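Local coordinates for PHOX (Pseudomonas fluorescens, PDB 4A9V), which probably catalyses phosphoryl transfer as an alkaline phosphatase, using an iron-calcium cofactor held in a beta-propeller, at residues 193-198 with 269-274; 246-251 with 263-268; 176-181 with 189-194. One frame throughout, in Å; residues are numbered along the deposited sequence.

Interaction 1 of 3, residues 193-198 with 269-274; sequences EENFTD and RFKHEN. With CA (calcium ion), chain Q; FEO (mu-oxo-diiron), chain S.
Lys271 NZ, well away from the metals in this beta-propeller enzyme, is gripped by several groups. It donates to Thr197 OG1 at 3.1 Å and to water 1, and beyond the two segments it meets Tyr216 and forms a salt bridge with Glu293. To get there the fully extended lysine chain runs across the backbone of the other loop, its CG packed 3.2 Å from Glu194 O, and crosses the Thr197 side chain at about a right angle.

At the iron-calcium cofactor, Glu194 and Glu273 lie side by side and point the same way, their carboxylates turned 87° apart. Glu194 reaches out extended and spans the two irons, OE1 to FE1 at 2.0 Å and OE2 to FE2 at 2.1 Å. Glu273 bends at its second torsion (chi2 93°), which lets OE1 bind FE2 while OE2 holds the calcium at 2.3 Å. Sharing FE2 is what brings Glu194 OE2 and Glu273 OE1 to 2.9 Å; Asp292 and Glu387 bind that iron as well.

Away from the metals, Arg269 NH2 comes to the edge of the Phe196 ring, 3.6 Å from CZ, with the guanidinium and ring planes 64° apart; the guanidinium has its main polar partner in Ile369. Between these two ends, His272 N makes a weak hydrogen bond to Glu193 O, whereas His272 O is buried without a polar partner, against Glu194 CB at 3.2 Å.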
loop_
_atom_site.group_PDB
_atom_site.type_symbol
_atom_site.label_atom_id
_atom_site.label_comp_id
_atom_site.label_asym_id
_atom_site.label_seq_id
_atom_site.Cartn_x
_atom_site.Cartn_y
_atom_site.Cartn_z
ATOM N N GLU A 193 0.085 -7.309 -2.925
ATOM C CA GLU A 193 0.666 -8.199 -1.922
ATOM C C GLU A 193 2.087 -7.744 -1.619
ATOM O O GLU A 193 2.938 -7.731 -2.505
ATOM C CB GLU A 193 0.663 -9.640 -2.448
ATOM C CG GLU A 193 -0.743 -10.164 -2.668
ATOM C CD GLU A 193 -0.841 -11.451 -3.476
ATOM O OE1 GLU A 193 0.164 -11.936 -4.045
ATOM O OE2 GLU A 193 -1.970 -11.992 -3.537
ATOM N N GLU A 194 2.328 -7.356 -0.368
ATOM C CA GLU A 194 3.599 -6.737 0.028
ATOM C C GLU A 194 4.460 -7.739 0.817
ATOM O O GLU A 194 5.197 -8.507 0.214
ATOM C CB GLU A 194 3.361 -5.427 0.805
ATOM C CG GLU A 194 4.645 -4.694 1.176
ATOM C CD GLU A 194 4.428 -3.591 2.187
ATOM O OE1 GLU A 194 3.498 -3.712 3.015
ATOM O OE2 GLU A 194 5.241 -2.648 2.200
ATOM N N ASN A 195 4.297 -7.821 2.136
ATOM C CA ASN A 195 5.185 -8.646 2.966
ATOM C C ASN A 195 4.727 -10.101 3.053
ATOM O O ASN A 195 4.701 -10.724 4.125
ATOM C CB ASN A 195 5.336 -8.027 4.348
ATOM C CG ASN A 195 6.143 -6.749 4.306
ATOM O OD1 ASN A 195 7.256 -6.733 3.777
ATOM N ND2 ASN A 195 5.553 -5.657 4.757
ATOM N N PHE A 196 4.451 -10.668 1.887
ATOM C CA PHE A 196 3.925 -12.021 1.803
ATOM C C PHE A 196 4.916 -13.053 2.331
ATOM O O PHE A 196 4.522 -14.077 2.879
ATOM C CB PHE A 196 3.510 -12.361 0.365
ATOM C CG PHE A 196 4.662 -12.481 -0.594
ATOM C CD1 PHE A 196 5.200 -11.369 -1.217
ATOM C CD2 PHE A 196 5.173 -13.723 -0.914
ATOM C CE1 PHE A 196 6.267 -11.497 -2.089
ATOM C CE2 PHE A 196 6.239 -13.854 -1.778
ATOM C CZ PHE A 196 6.781 -12.744 -2.381
ATOM N N THR A 197 6.205 -12.785 2.154
ATOM C CA THR A 197 7.248 -13.722 2.553
ATOM C C THR A 197 7.267 -13.950 4.057
ATOM O O THR A 197 7.689 -15.013 4.508
ATOM C CB THR A 197 8.634 -13.229 2.102
ATOM O OG1 THR A 197 8.830 -11.890 2.564
ATOM C CG2 THR A 197 8.751 -13.244 0.591
ATOM N N ASP A 198 6.794 -12.971 4.828
ATOM C CA ASP A 198 6.767 -13.068 6.292
ATOM C C ASP A 198 5.995 -14.300 6.749
ATOM O O ASP A 198 6.213 -14.801 7.855
ATOM C CB ASP A 198 6.088 -11.836 6.894
ATOM C CG ASP A 198 6.906 -10.567 6.746
ATOM O OD1 ASP A 198 7.992 -10.596 6.127
ATOM O OD2 ASP A 198 6.444 -9.526 7.263
ATOM N N ARG A 269 6.535 -9.815 -9.758
ATOM C CA ARG A 269 6.452 -10.296 -8.383
ATOM C C ARG A 269 7.506 -9.602 -7.530
ATOM O O ARG A 269 8.698 -9.633 -7.855
ATOM C CB ARG A 269 6.664 -11.815 -8.340
ATOM C CG ARG A 269 6.747 -12.381 -6.935
ATOM C CD ARG A 269 6.675 -13.893 -6.970
ATOM N NE ARG A 269 7.080 -14.502 -5.709
ATOM C CZ ARG A 269 8.333 -14.786 -5.375
ATOM N NH1 ARG A 269 9.337 -14.493 -6.186
ATOM N NH2 ARG A 269 8.587 -15.307 -4.186
ATOM N N PHE A 270 7.056 -8.962 -6.457
ATOM C CA PHE A 270 7.900 -8.254 -5.502
ATOM C C PHE A 270 6.980 -7.806 -4.360
ATOM O O PHE A 270 5.847 -8.284 -4.268
ATOM C CB PHE A 270 8.719 -7.097 -6.150
ATOM C CG PHE A 270 7.918 -6.140 -7.009
ATOM C CD1 PHE A 270 7.345 -5.002 -6.459
ATOM C CD2 PHE A 270 7.946 -6.254 -8.393
ATOM C CE1 PHE A 270 6.739 -4.054 -7.260
ATOM C CE2 PHE A 270 7.345 -5.312 -9.196
ATOM C CZ PHE A 270 6.768 -4.197 -8.635
ATOM N N LYS A 271 7.498 -7.023 -3.421
ATOM C CA LYS A 271 6.717 -6.640 -2.255
ATOM C C LYS A 271 5.951 -5.346 -2.564
ATOM O O LYS A 271 6.384 -4.237 -2.247
ATOM C CB LYS A 271 7.611 -6.558 -1.017
ATOM C CG LYS A 271 8.242 -7.901 -0.728
ATOM C CD LYS A 271 9.028 -7.975 0.566
ATOM C CE LYS A 271 9.755 -9.308 0.636
ATOM N NZ LYS A 271 10.611 -9.438 1.843
ATOM N N HIS A 272 4.873 -5.515 -3.325
ATOM C CA HIS A 272 4.132 -4.392 -3.894
ATOM C C HIS A 272 3.500 -3.546 -2.820
ATOM O O HIS A 272 2.713 -4.055 -2.021
ATOM C CB HIS A 272 3.009 -4.919 -4.779
ATOM C CG HIS A 272 3.471 -5.559 -6.056
ATOM N ND1 HIS A 272 3.644 -4.847 -7.193
ATOM C CD2 HIS A 272 3.723 -6.881 -6.377
ATOM C CE1 HIS A 272 4.003 -5.674 -8.184
ATOM N NE2 HIS A 272 4.055 -6.913 -7.691
ATOM N N GLU A 273 3.699 -2.231 -2.892
ATOM C CA GLU A 273 2.993 -1.299 -2.015
ATOM C C GLU A 273 1.662 -0.884 -2.644
ATOM O O GLU A 273 0.603 -1.321 -2.201
ATOM C CB GLU A 273 3.845 -0.081 -1.696
ATOM C CG GLU A 273 3.167 0.849 -0.699
ATOM C CD GLU A 273 3.552 0.585 0.742
ATOM O OE1 GLU A 273 4.567 -0.124 0.961
ATOM O OE2 GLU A 273 2.855 1.123 1.642
ATOM N N ASN A 274 1.701 -0.032 -3.669
ATOM C CA ASN A 274 0.483 0.358 -4.384
ATOM C C ASN A 274 0.683 0.297 -5.893
ATOM O O ASN A 274 1.709 -0.161 -6.392
ATOM C CB ASN A 274 -0.095 1.715 -3.892
ATOM C CG ASN A 274 0.430 2.919 -4.659
ATOM O OD1 ASN A 274 1.584 2.957 -5.088
ATOM N ND2 ASN A 274 -0.380 3.973 -4.714
HETATM CA CA CA Q . 2.501 1.368 3.913
HETATM FE FE1 FEO S . 2.339 -2.289 3.908
HETATM FE FE2 FEO S . 5.200 -0.668 2.791
HETATM O O FEO S . 3.618 -0.814 3.887
HETATM O O HOH W 1 8.983 -8.935 4.062
HETATM O O HOH W 2 1.112 -0.864 4.971
HETATM O O HOH W 3 0.256 1.000 2.845
HETATM O O HOH W 4 0.807 2.531 5.320
HETATM O O HOH W 5 3.340 0.666 6.303
HETATM O O HOH W 6 3.447 -2.656 5.855
#

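Interaction 2 of 3, residues 246-251 with 263-268; sequences HGWVVE and KRTALG. With EDO (1,2-ethanediol), chain M.
Two strands of a beta hairpin, 249-252 and 262-264, meet here, together with the turn after the second. Val250 and Lys263 form an antiparallel non-hydrogen-bonded pair, CA to CA 4.3 Å, and next to it Arg264 N gives a hydrogen bond of 2.8 Å to Val249 O. On the face that carries Val250 and Lys263, the lysine chain runs alongside the valine, CG to CG2 3.9 Å, before its NZ reaches a salt bridge with Glu193.

Arg264 folds back at its second torsion (chi2 -65°) and so brings NE to Glu251 OE1 at 2.8 Å, a salt bridge to which NH2 adds a weak hydrogen bond. The carboxylate and guanidinium planes are 61° apart, far from a flat two-pronged pairing. Both groups have further partners: Asp320 for Arg264 NH1, Thr188 and Trp186 for Glu251 OE2. Arg264 NH2 also bonds weakly to O2 of a 1,2-ethanediol, probably from the crystallisation liquor.

At the other end Trp248 turns one face to Thr265, whose CG2 stands 3.6 Å from the centroid of the six-membered ring and 7° off its normal, a CH-pi contact. Water 7 lies at the edge of the indole, in its plane; it accepts from Val249 N at 2.9 Å and donates to the carbonyls of Arg264 and Gly268, stitching the turn to the strand. Leu267 CD2 packs on Val249 CB at 4.0 Å.

In the sheet, strand 262-264 runs parallel to 148-152, where Thr265 OG1 bonds to Ser152 O, while 249-252 pairs on its other side with strand 189-193.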
loop_
_atom_site.group_PDB
_atom_site.type_symbol
_atom_site.label_atom_id
_atom_site.label_comp_id
_atom_site.label_asym_id
_atom_site.label_seq_id
_atom_site.Cartn_x
_atom_site.Cartn_y
_atom_site.Cartn_z
ATOM N N HIS A 246 2.475 -15.767 -4.635
ATOM C CA HIS A 246 2.149 -14.557 -3.891
ATOM C C HIS A 246 3.231 -13.538 -4.141
ATOM O O HIS A 246 4.314 -13.867 -4.643
ATOM C CB HIS A 246 2.019 -14.872 -2.399
ATOM C CG HIS A 246 1.011 -15.943 -2.108
ATOM N ND1 HIS A 246 -0.320 -15.690 -2.068
ATOM C CD2 HIS A 246 1.156 -17.322 -2.043
ATOM C CE1 HIS A 246 -0.980 -16.859 -1.944
ATOM N NE2 HIS A 246 -0.080 -17.856 -1.943
ATOM N N GLY A 247 2.923 -12.275 -3.849
ATOM C CA GLY A 247 3.767 -11.152 -4.249
ATOM C C GLY A 247 3.347 -10.517 -5.569
ATOM O O GLY A 247 4.181 -9.949 -6.279
ATOM N N TRP A 248 2.048 -10.552 -5.857
ATOM C CA TRP A 248 1.503 -10.051 -7.119
ATOM C C TRP A 248 0.496 -8.958 -6.878
ATOM O O TRP A 248 0.005 -8.765 -5.757
ATOM C CB TRP A 248 0.835 -11.199 -7.876
ATOM C CG TRP A 248 1.743 -12.381 -8.111
ATOM C CD1 TRP A 248 1.780 -13.572 -7.398
ATOM C CD2 TRP A 248 2.768 -12.519 -9.147
ATOM N NE1 TRP A 248 2.739 -14.416 -7.908
ATOM C CE2 TRP A 248 3.347 -13.842 -8.979
ATOM C CE3 TRP A 248 3.227 -11.709 -10.177
ATOM C CZ2 TRP A 248 4.299 -14.335 -9.850
ATOM C CZ3 TRP A 248 4.221 -12.199 -11.022
ATOM C CH2 TRP A 248 4.731 -13.492 -10.872
ATOM N N VAL A 249 0.199 -8.221 -7.939
ATOM C CA VAL A 249 -0.957 -7.344 -8.000
ATOM C C VAL A 249 -2.163 -8.177 -8.417
ATOM O O VAL A 249 -2.099 -8.952 -9.370
ATOM C CB VAL A 249 -0.718 -6.210 -9.008
ATOM C CG1 VAL A 249 -1.930 -5.297 -9.075
ATOM C CG2 VAL A 249 0.517 -5.415 -8.616
ATOM N N VAL A 250 -3.250 -8.020 -7.675
ATOM C CA VAL A 250 -4.454 -8.814 -7.861
ATOM C C VAL A 250 -5.610 -7.890 -8.242
ATOM O O VAL A 250 -5.838 -6.870 -7.598
ATOM C CB VAL A 250 -4.798 -9.570 -6.560
ATOM C CG1 VAL A 250 -6.032 -10.433 -6.756
ATOM C CG2 VAL A 250 -3.619 -10.411 -6.106
ATOM N N GLU A 251 -6.312 -8.226 -9.321
ATOM C CA GLU A 251 -7.399 -7.411 -9.843
ATOM C C GLU A 251 -8.749 -7.998 -9.417
ATOM O O GLU A 251 -9.010 -9.200 -9.572
ATOM C CB GLU A 251 -7.304 -7.330 -11.368
ATOM C CG GLU A 251 -8.306 -6.366 -11.983
ATOM C CD GLU A 251 -8.100 -6.109 -13.467
ATOM O OE1 GLU A 251 -7.289 -6.821 -14.099
ATOM O OE2 GLU A 251 -8.829 -5.257 -14.018
ATOM N N LYS A 263 -4.642 -12.775 -10.196
ATOM C CA LYS A 263 -3.263 -12.324 -10.007
ATOM C C LYS A 263 -2.633 -12.020 -11.358
ATOM O O LYS A 263 -2.571 -12.880 -12.238
ATOM C CB LYS A 263 -2.454 -13.368 -9.244
ATOM C CG LYS A 263 -3.112 -13.773 -7.932
ATOM C CD LYS A 263 -2.119 -14.059 -6.815
ATOM C CE LYS A 263 -2.851 -14.404 -5.530
ATOM N NZ LYS A 263 -1.939 -14.568 -4.364
ATOM N N ARG A 264 -2.202 -10.775 -11.532
ATOM C CA ARG A 264 -1.773 -10.271 -12.831
ATOM C C ARG A 264 -0.244 -10.353 -12.932
ATOM O O ARG A 264 0.474 -9.417 -12.579
ATOM C CB ARG A 264 -2.262 -8.834 -13.025
ATOM C CG ARG A 264 -3.777 -8.717 -13.084
ATOM C CD ARG A 264 -4.357 -9.422 -14.301
ATOM N NE ARG A 264 -5.798 -9.219 -14.415
ATOM C CZ ARG A 264 -6.574 -9.826 -15.305
ATOM N NH1 ARG A 264 -6.044 -10.631 -16.216
ATOM N NH2 ARG A 264 -7.877 -9.621 -15.288
ATOM N N THR A 265 0.260 -11.491 -13.401
ATOM C CA THR A 265 1.693 -11.744 -13.354
ATOM C C THR A 265 2.523 -10.848 -14.283
ATOM O O THR A 265 3.724 -10.696 -14.059
ATOM C CB THR A 265 2.056 -13.229 -13.568
ATOM O OG1 THR A 265 1.699 -13.648 -14.893
ATOM C CG2 THR A 265 1.372 -14.111 -12.528
ATOM N N ALA A 266 1.908 -10.230 -15.291
ATOM C CA ALA A 266 2.650 -9.312 -16.151
ATOM C C ALA A 266 3.198 -8.109 -15.387
ATOM O O ALA A 266 4.114 -7.444 -15.863
ATOM C CB ALA A 266 1.801 -8.846 -17.323
ATOM N N LEU A 267 2.627 -7.808 -14.224
ATOM C CA LEU A 267 3.057 -6.658 -13.431
ATOM C C LEU A 267 4.190 -7.006 -12.461
ATOM O O LEU A 267 4.718 -6.123 -11.787
ATOM C CB LEU A 267 1.869 -6.039 -12.681
ATOM C CG LEU A 267 0.995 -5.068 -13.481
ATOM C CD1 LEU A 267 0.369 -5.714 -14.714
ATOM C CD2 LEU A 267 -0.085 -4.479 -12.583
ATOM N N GLY A 268 4.647 -8.258 -12.484
ATOM C CA GLY A 268 5.852 -8.647 -11.757
ATOM C C GLY A 268 5.600 -9.048 -10.312
ATOM O O GLY A 268 4.582 -8.669 -9.720
HETATM C C1 EDO M . -11.266 -8.635 -12.147
HETATM O O1 EDO M . -12.189 -7.965 -13.013
HETATM C C2 EDO M . -10.047 -9.067 -12.953
HETATM O O2 EDO M . -10.312 -8.862 -14.347
HETATM O O HOH W 7 1.820 -8.507 -10.277
#

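Interaction 3 of 3, residues 176-181 with 189-194; sequences FQNCAN and YLTCEE. With FEO (mu-oxo-diiron), chain S.
Cys179 N donates to Cys192 O at 2.9 Å, and Glu194 N bonds to Gln177 O at 3.0 Å. A third backbone link, Cys192 N to Ala180 O, is weak because it is bent to 129°. Among the side chains, Asn178 ND2 makes a fairly straight 3.0 Å bond to Thr191 OG1, slightly tilted from the amide plane; the same nitrogen also serves Thr175, and the threonine hydroxyl has Asn88.

Cys179 swings its sulfur opposite the backbone nitrogen (chi1 -179°), which puts SG 2.5 Å from FE1 and 3.2 Å from Glu194 OE1, a fellow ligand of that iron; Glu90 is another.

The two strands are the arms of a beta hairpin with a beta bulge: Asn178 pairs with Glu193, but Asn181 pairs with Thr191, a shift of one residue in between. The strands are antiparallel but twisted against each other, their directions 141° apart.

Outward from the metals, Cys192 CB packs on Ala180 O at 3.4 Å. At the far end the Tyr189 side chain reaches across to Asn181, its OH 3.3 Å from Asn181 CB and hydrogen-bonded to Asn88.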
loop_
_atom_site.group_PDB
_atom_site.type_symbol
_atom_site.label_atom_id
_atom_site.label_comp_id
_atom_site.label_asym_id
_atom_site.label_seq_id
_atom_site.Cartn_x
_atom_site.Cartn_y
_atom_site.Cartn_z
ATOM N N PHE A 176 -3.120 -12.152 0.627
ATOM C CA PHE A 176 -2.885 -11.765 2.006
ATOM C C PHE A 176 -1.706 -10.793 2.054
ATOM O O PHE A 176 -1.088 -10.518 1.026
ATOM C CB PHE A 176 -2.679 -12.999 2.917
ATOM C CG PHE A 176 -1.634 -13.978 2.423
ATOM C CD1 PHE A 176 -0.283 -13.740 2.639
ATOM C CD2 PHE A 176 -2.000 -15.150 1.785
ATOM C CE1 PHE A 176 0.677 -14.618 2.171
ATOM C CE2 PHE A 176 -1.044 -16.052 1.351
ATOM C CZ PHE A 176 0.295 -15.765 1.508
ATOM N N GLN A 177 -1.498 -10.160 3.201
ATOM C CA GLN A 177 -0.498 -9.100 3.325
ATOM C C GLN A 177 -0.752 -8.019 2.270
ATOM O O GLN A 177 0.161 -7.360 1.767
ATOM C CB GLN A 177 0.931 -9.654 3.298
ATOM C CG GLN A 177 1.269 -10.492 4.528
ATOM C CD GLN A 177 1.578 -9.708 5.804
ATOM O OE1 GLN A 177 1.729 -10.310 6.870
ATOM N NE2 GLN A 177 1.857 -8.425 5.677
ATOM N N ASN A 178 -2.029 -7.695 2.133
ATOM C CA ASN A 178 -2.515 -6.683 1.198
ATOM C C ASN A 178 -2.277 -5.280 1.726
ATOM O O ASN A 178 -2.878 -4.867 2.718
ATOM C CB ASN A 178 -4.004 -6.871 0.953
ATOM C CG ASN A 178 -4.312 -8.236 0.428
ATOM O OD1 ASN A 178 -4.251 -9.219 1.169
ATOM N ND2 ASN A 178 -4.450 -8.330 -0.889
ATOM N N CYS A 179 -1.365 -4.575 1.069
ATOM C CA CYS A 179 -0.845 -3.309 1.538
ATOM C C CYS A 179 -1.689 -2.181 0.953
ATOM O O CYS A 179 -2.707 -1.805 1.531
ATOM C CB CYS A 179 0.632 -3.216 1.158
ATOM S SG CYS A 179 1.429 -1.709 1.703
ATOM N N ALA A 180 -1.356 -1.707 -0.239
ATOM C CA ALA A 180 -2.161 -0.647 -0.829
ATOM C C ALA A 180 -2.657 -1.029 -2.232
ATOM O O ALA A 180 -2.870 -2.223 -2.519
ATOM C CB ALA A 180 -1.415 0.690 -0.783
ATOM N N ASN A 181 -3.059 -0.020 -3.003
ATOM C CA ASN A 181 -4.162 -0.176 -3.928
ATOM C C ASN A 181 -3.917 0.520 -5.258
ATOM O O ASN A 181 -3.074 1.412 -5.372
ATOM C CB ASN A 181 -5.444 0.388 -3.295
ATOM C CG ASN A 181 -5.348 1.878 -3.014
ATOM O OD1 ASN A 181 -4.417 2.341 -2.339
ATOM N ND2 ASN A 181 -6.257 2.646 -3.594
ATOM N N TYR A 189 -10.499 -2.871 -9.148
ATOM C CA TYR A 189 -9.649 -2.549 -8.017
ATOM C C TYR A 189 -8.387 -3.402 -8.096
ATOM O O TYR A 189 -8.465 -4.605 -8.367
ATOM C CB TYR A 189 -10.403 -2.883 -6.726
ATOM C CG TYR A 189 -9.650 -2.563 -5.456
ATOM C CD1 TYR A 189 -9.388 -1.253 -5.113
ATOM C CD2 TYR A 189 -9.279 -3.562 -4.560
ATOM C CE1 TYR A 189 -8.736 -0.936 -3.937
ATOM C CE2 TYR A 189 -8.624 -3.255 -3.375
ATOM C CZ TYR A 189 -8.381 -1.935 -3.061
ATOM O OH TYR A 189 -7.757 -1.573 -1.889
ATOM N N LEU A 190 -7.234 -2.788 -7.845
ATOM C CA LEU A 190 -5.986 -3.527 -7.711
ATOM C C LEU A 190 -5.561 -3.544 -6.254
ATOM O O LEU A 190 -5.545 -2.501 -5.586
ATOM C CB LEU A 190 -4.885 -2.878 -8.560
ATOM C CG LEU A 190 -5.198 -2.696 -10.050
ATOM C CD1 LEU A 190 -4.011 -2.083 -10.780
ATOM C CD2 LEU A 190 -5.632 -3.993 -10.716
ATOM N N THR A 191 -5.267 -4.740 -5.761
ATOM C CA THR A 191 -4.727 -4.907 -4.431
ATOM C C THR A 191 -3.327 -5.511 -4.524
ATOM O O THR A 191 -3.041 -6.324 -5.399
ATOM C CB THR A 191 -5.657 -5.744 -3.524
ATOM O OG1 THR A 191 -5.153 -5.701 -2.189
ATOM C CG2 THR A 191 -5.752 -7.191 -3.969
ATOM N N CYS A 192 -2.443 -5.072 -3.638
ATOM C CA CYS A 192 -1.016 -5.312 -3.766
ATOM C C CYS A 192 -0.512 -6.164 -2.610
ATOM O O CYS A 192 -0.652 -5.784 -1.449
ATOM C CB CYS A 192 -0.291 -3.975 -3.757
ATOM S SG CYS A 192 -0.576 -3.026 -5.257
ATOM N N GLU A 193 0.085 -7.309 -2.925
ATOM C CA GLU A 193 0.666 -8.199 -1.922
ATOM C C GLU A 193 2.087 -7.744 -1.619
ATOM O O GLU A 193 2.938 -7.731 -2.505
ATOM C CB GLU A 193 0.663 -9.640 -2.448
ATOM C CG GLU A 193 -0.743 -10.164 -2.668
ATOM C CD GLU A 193 -0.841 -11.451 -3.476
ATOM O OE1 GLU A 193 0.164 -11.936 -4.045
ATOM O OE2 GLU A 193 -1.970 -11.992 -3.537
ATOM N N GLU A 194 2.328 -7.356 -0.368
ATOM C CA GLU A 194 3.599 -6.737 0.028
ATOM C C GLU A 194 4.460 -7.739 0.817
ATOM O O GLU A 194 5.197 -8.507 0.214
ATOM C CB GLU A 194 3.361 -5.427 0.805
ATOM C CG GLU A 194 4.645 -4.694 1.176
ATOM C CD GLU A 194 4.428 -3.591 2.187
ATOM O OE1 GLU A 194 3.498 -3.712 3.015
ATOM O OE2 GLU A 194 5.241 -2.648 2.200
HETATM FE FE1 FEO S . 2.339 -2.289 3.908
HETATM FE FE2 FEO S . 5.200 -0.668 2.791
HETATM O O FEO S . 3.618 -0.814 3.887
HETATM O O HOH W 2 1.112 -0.864 4.971
HETATM O O HOH W 6 3.447 -2.656 5.855
#

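In the fold
Interactions 1 and 3 share Glu193 and Glu194 and meet at the cofactor, their centres 8 Å apart: 176-181 supplies Cys179, 269-274 supplies Glu273, and 189-194 ends in Glu194. Glu273 O lies 2.8 Å from Ala180 N, probably hydrogen-bonded, where the metal-binding loop meets the edge strand of the hairpin. Interaction 2 lies farther from the metals in the same sheet, Gly247 about 12 Å from the diiron group between nearest atoms. It joins the others through Glu193, whose OE2 makes a salt bridge with Lys263 NZ at 2.7 Å and a hydrogen bond with Thr175 OG1, and through Val250 N, 2.8 Å from Thr191 O. Glu193 thus faces the second hairpin while its neighbour Glu194 binds iron.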